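Local coordinates for protein serine protease inhibitor 2 (Anopheles gambiae, PDB 3PZF) that inhibits clip-domain serine proteases of the mosquito hemolymph, forming a covalent complex with CLIPB9, and so holds back phenoloxidase activation and melanization, at residues A232-L237 with Y247-N252. Numbering follows the deposited sequence.
Sequences AQILRL and YFILPN
Gln233 and Leu250, and likewise Leu235 and Phe248, are the hydrogen-bonded pairs of an antiparallel hairpin built from 232-237 and 247-251, each joined by two backbone bonds. Leu250 N bonds to Gln233 O and Gln233 N to Leu250 O, both at 2.8 Å. A water also bonds to Leu250 O, at 2.9 Å, and to Gln233 OE1, so it bridges the backbone of one strand to the side chain of the other; Gln233 NE2 turns to Tyr224 OH and Ile367 O. Between these pairs, the alpha carbons of Ile234 and Ile249 make CA-H...O contacts with Phe248 O and Gln233 O; past the Leu235-Phe248 pair, Tyr247 CA does the same with Leu235 O.

On the face carrying Ala232, Ile234 and Arg236, the Arg236 chain runs extended over the Tyr247 ring, its CB making a CH-pi contact 4.1 Å from the ring centroid. CG stands anti to the backbone N (chi1 171°), which lays the methylenes across that face toward the hydroxyl; beyond it, the guanidinium forms a salt bridge with Glu381. Ile234 CG2 lies at the ring edge, and Ile249 CG2 packs 3.6 Å from Ala232 CB.

Across the sheet, Leu237 CD1 touches Phe248 CE2 at 3.7 Å, the two side chains crossing at about a right angle, while Leu235 CD2 approaches Phe248 CD2.

In the serpin fold the hairpin forms strands 2 and 3 of beta-sheet B, between the end of 211-227, beside 232-237, and 374-380, beside 247-251. Helices 257-263 and 266-274 cover the Ala232, Ile234 and Ile249 face, whereas Leu235 and Leu237 pack on Phe222.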
ATOM      1  N   ALA A 232       5.242  14.211  16.616  1.00 26.25           N
ATOM      2  CA  ALA A 232       4.481  12.965  16.699  1.00 21.03           C
ATOM      3  C   ALA A 232       5.290  11.873  17.361  1.00 24.94           C
ATOM      4  O   ALA A 232       6.522  11.844  17.234  1.00 25.19           O
ATOM      5  CB  ALA A 232       4.109  12.495  15.262  1.00 19.37           C
ATOM      6  N   GLN A 233       4.599  10.949  18.021  1.00 22.88           N
ATOM      7  CA  GLN A 233       5.245   9.751  18.528  1.00 19.12           C
ATOM      8  C   GLN A 233       5.304   8.732  17.435  1.00 20.83           C
ATOM      9  O   GLN A 233       4.386   8.637  16.603  1.00 21.80           O
ATOM     10  CB  GLN A 233       4.472   9.189  19.715  1.00 20.07           C
ATOM     11  CG  GLN A 233       4.639  10.027  21.019  1.00 20.09           C
ATOM     12  CD  GLN A 233       3.606   9.596  22.045  1.00 25.51           C
ATOM     13  OE1 GLN A 233       2.399   9.767  21.821  1.00 24.19           O
ATOM     14  NE2 GLN A 233       4.069   9.003  23.156  1.00 26.49           N
ATOM     15  N   ILE A 234       6.402   7.989  17.383  1.00 20.26           N
ATOM     16  CA  ILE A 234       6.481   6.909  16.422  1.00 19.25           C
ATOM     17  C   ILE A 234       6.758   5.601  17.138  1.00 25.50           C
ATOM     18  O   ILE A 234       7.594   5.548  18.031  1.00 22.78           O
ATOM     19  CB  ILE A 234       7.580   7.202  15.378  1.00 23.95           C
ATOM     20  CG1 ILE A 234       7.321   8.584  14.748  1.00 28.27           C
ATOM     21  CG2 ILE A 234       7.575   6.133  14.336  1.00 22.58           C
ATOM     22  CD1 ILE A 234       8.356   9.014  13.714  1.00 41.58           C
ATOM     23  N   LEU A 235       6.076   4.540  16.721  1.00 18.88           N
ATOM     24  CA  LEU A 235       6.181   3.222  17.367  1.00 18.43           C
ATOM     25  C   LEU A 235       6.316   2.124  16.323  1.00 24.25           C
ATOM     26  O   LEU A 235       5.659   2.173  15.288  1.00 23.17           O
ATOM     27  CB  LEU A 235       4.909   2.960  18.208  1.00 19.70           C
ATOM     28  CG  LEU A 235       4.744   1.549  18.782  1.00 20.67           C
ATOM     29  CD1 LEU A 235       5.644   1.332  20.029  1.00 23.85           C
ATOM     30  CD2 LEU A 235       3.285   1.284  19.189  1.00 21.68           C
ATOM     31  N   ARG A 236       7.120   1.108  16.625  1.00 20.29           N
ATOM     32  CA  ARG A 236       7.279  -0.047  15.742  1.00 18.96           C
ATOM     33  C   ARG A 236       6.781  -1.310  16.429  1.00 24.21           C
ATOM     34  O   ARG A 236       7.289  -1.655  17.501  1.00 21.64           O
ATOM     35  CB  ARG A 236       8.786  -0.221  15.403  1.00 18.91           C
ATOM     36  CG  ARG A 236       9.114  -1.530  14.658  1.00 17.68           C
ATOM     37  CD  ARG A 236      10.671  -1.650  14.524  1.00 20.92           C
ATOM     38  NE  ARG A 236      11.118  -2.890  13.898  1.00 22.26           N
ATOM     39  CZ  ARG A 236      11.402  -4.004  14.555  1.00 25.71           C
ATOM     40  NH1 ARG A 236      11.287  -4.043  15.877  1.00 23.97           N
ATOM     41  NH2 ARG A 236      11.851  -5.070  13.891  1.00 26.72           N
ATOM     42  N   LEU A 237       5.812  -2.000  15.810  1.00 20.58           N
ATOM     43  CA  LEU A 237       5.394  -3.339  16.242  1.00 22.07           C
ATOM     44  C   LEU A 237       5.756  -4.338  15.150  1.00 22.36           C
ATOM     45  O   LEU A 237       5.168  -4.307  14.060  1.00 21.81           O
ATOM     46  CB  LEU A 237       3.871  -3.416  16.473  1.00 18.57           C
ATOM     47  CG  LEU A 237       3.337  -2.443  17.525  1.00 20.69           C
ATOM     48  CD1 LEU A 237       1.816  -2.756  17.753  1.00 19.29           C
ATOM     49  CD2 LEU A 237       4.151  -2.510  18.839  1.00 23.98           C
ATOM     50  N   TYR A 247       4.595   0.342  11.473  1.00 16.57           N
ATOM     51  CA  TYR A 247       4.937   1.568  12.189  1.00 14.78           C
ATOM     52  C   TYR A 247       3.708   2.436  12.366  1.00 18.03           C
ATOM     53  O   TYR A 247       2.828   2.446  11.501  1.00 19.82           O
ATOM     54  CB  TYR A 247       5.973   2.363  11.407  1.00 15.39           C
ATOM     55  CG  TYR A 247       7.400   1.879  11.530  1.00 20.37           C
ATOM     56  CD1 TYR A 247       7.900   0.898  10.672  1.00 18.86           C
ATOM     57  CD2 TYR A 247       8.272   2.424  12.497  1.00 20.02           C
ATOM     58  CE1 TYR A 247       9.238   0.459  10.775  1.00 21.81           C
ATOM     59  CE2 TYR A 247       9.603   1.997  12.582  1.00 20.69           C
ATOM     60  CZ  TYR A 247      10.073   1.014  11.733  1.00 23.12           C
ATOM     61  OH  TYR A 247      11.421   0.632  11.849  1.00 25.67           O
ATOM     62  N   PHE A 248       3.626   3.134  13.509  1.00 16.67           N
ATOM     63  CA  PHE A 248       2.511   4.031  13.805  1.00 17.46           C
ATOM     64  C   PHE A 248       3.090   5.407  14.050  1.00 19.75           C
ATOM     65  O   PHE A 248       4.038   5.533  14.825  1.00 23.36           O
ATOM     66  CB  PHE A 248       1.766   3.574  15.079  1.00 17.40           C
ATOM     67  CG  PHE A 248       1.203   2.176  14.978  1.00 18.80           C
ATOM     68  CD1 PHE A 248      -0.123   1.974  14.624  1.00 18.94           C
ATOM     69  CD2 PHE A 248       2.022   1.063  15.170  1.00 21.82           C
ATOM     70  CE1 PHE A 248      -0.629   0.691  14.495  1.00 22.64           C
ATOM     71  CE2 PHE A 248       1.509  -0.227  15.043  1.00 18.18           C
ATOM     72  CZ  PHE A 248       0.175  -0.409  14.720  1.00 19.06           C
ATOM     73  N   ILE A 249       2.523   6.430  13.422  1.00 19.45           N
ATOM     74  CA  ILE A 249       2.918   7.816  13.700  1.00 17.52           C
ATOM     75  C   ILE A 249       1.708   8.539  14.273  1.00 22.46           C
ATOM     76  O   ILE A 249       0.726   8.754  13.561  1.00 19.00           O
ATOM     77  CB  ILE A 249       3.400   8.532  12.439  1.00 20.18           C
ATOM     78  CG1 ILE A 249       4.634   7.799  11.863  1.00 23.34           C
ATOM     79  CG2 ILE A 249       3.706  10.009  12.733  1.00 21.60           C
ATOM     80  CD1 ILE A 249       5.078   8.316  10.448  1.00 22.38           C
ATOM     81  N   LEU A 250       1.804   8.896  15.559  1.00 18.29           N
ATOM     82  CA  LEU A 250       0.681   9.452  16.317  1.00 20.33           C
ATOM     83  C   LEU A 250       1.010  10.902  16.621  1.00 22.16           C
ATOM     84  O   LEU A 250       1.893  11.183  17.441  1.00 20.66           O
ATOM     85  CB  LEU A 250       0.497   8.666  17.617  1.00 18.90           C
ATOM     86  CG  LEU A 250      -0.550   9.212  18.618  1.00 21.71           C
ATOM     87  CD1 LEU A 250      -1.974   9.083  18.066  1.00 20.17           C
ATOM     88  CD2 LEU A 250      -0.426   8.474  19.939  1.00 22.93           C
ATOM     89  N   PRO A 251       0.322  11.839  15.954  1.00 22.44           N
ATOM     90  CA  PRO A 251       0.597  13.269  16.158  1.00 23.55           C
ATOM     91  C   PRO A 251       0.434  13.622  17.644  1.00 25.25           C
ATOM     92  O   PRO A 251      -0.476  13.113  18.274  1.00 23.87           O
ATOM     93  CB  PRO A 251      -0.509  13.963  15.333  1.00 26.92           C
ATOM     94  CG  PRO A 251      -0.840  12.959  14.233  1.00 24.28           C
ATOM     95  CD  PRO A 251      -0.698  11.602  14.904  1.00 21.95           C
ATOM     96  N   ASN A 252       1.337  14.417  18.199  1.00 21.32           N
ATOM     97  CA  ASN A 252       1.144  14.920  19.541  1.00 23.76           C
ATOM     98  C   ASN A 252      -0.192  15.643  19.584  1.00 33.37           C
ATOM     99  O   ASN A 252      -0.729  16.046  18.544  1.00 29.03           O
ATOM    100  CB  ASN A 252       2.278  15.885  19.909  1.00 32.31           C
ATOM    101  CG  ASN A 252       3.657  15.232  19.873  1.00 37.89           C
ATOM    102  OD1 ASN A 252       3.826  14.010  20.067  1.00 30.52           O
ATOM    103  ND2 ASN A 252       4.662  16.061  19.655  1.00 27.99           N
TER
HETATM  104  O   HOH W   1       1.809  11.810  20.315  1.00 23.78           O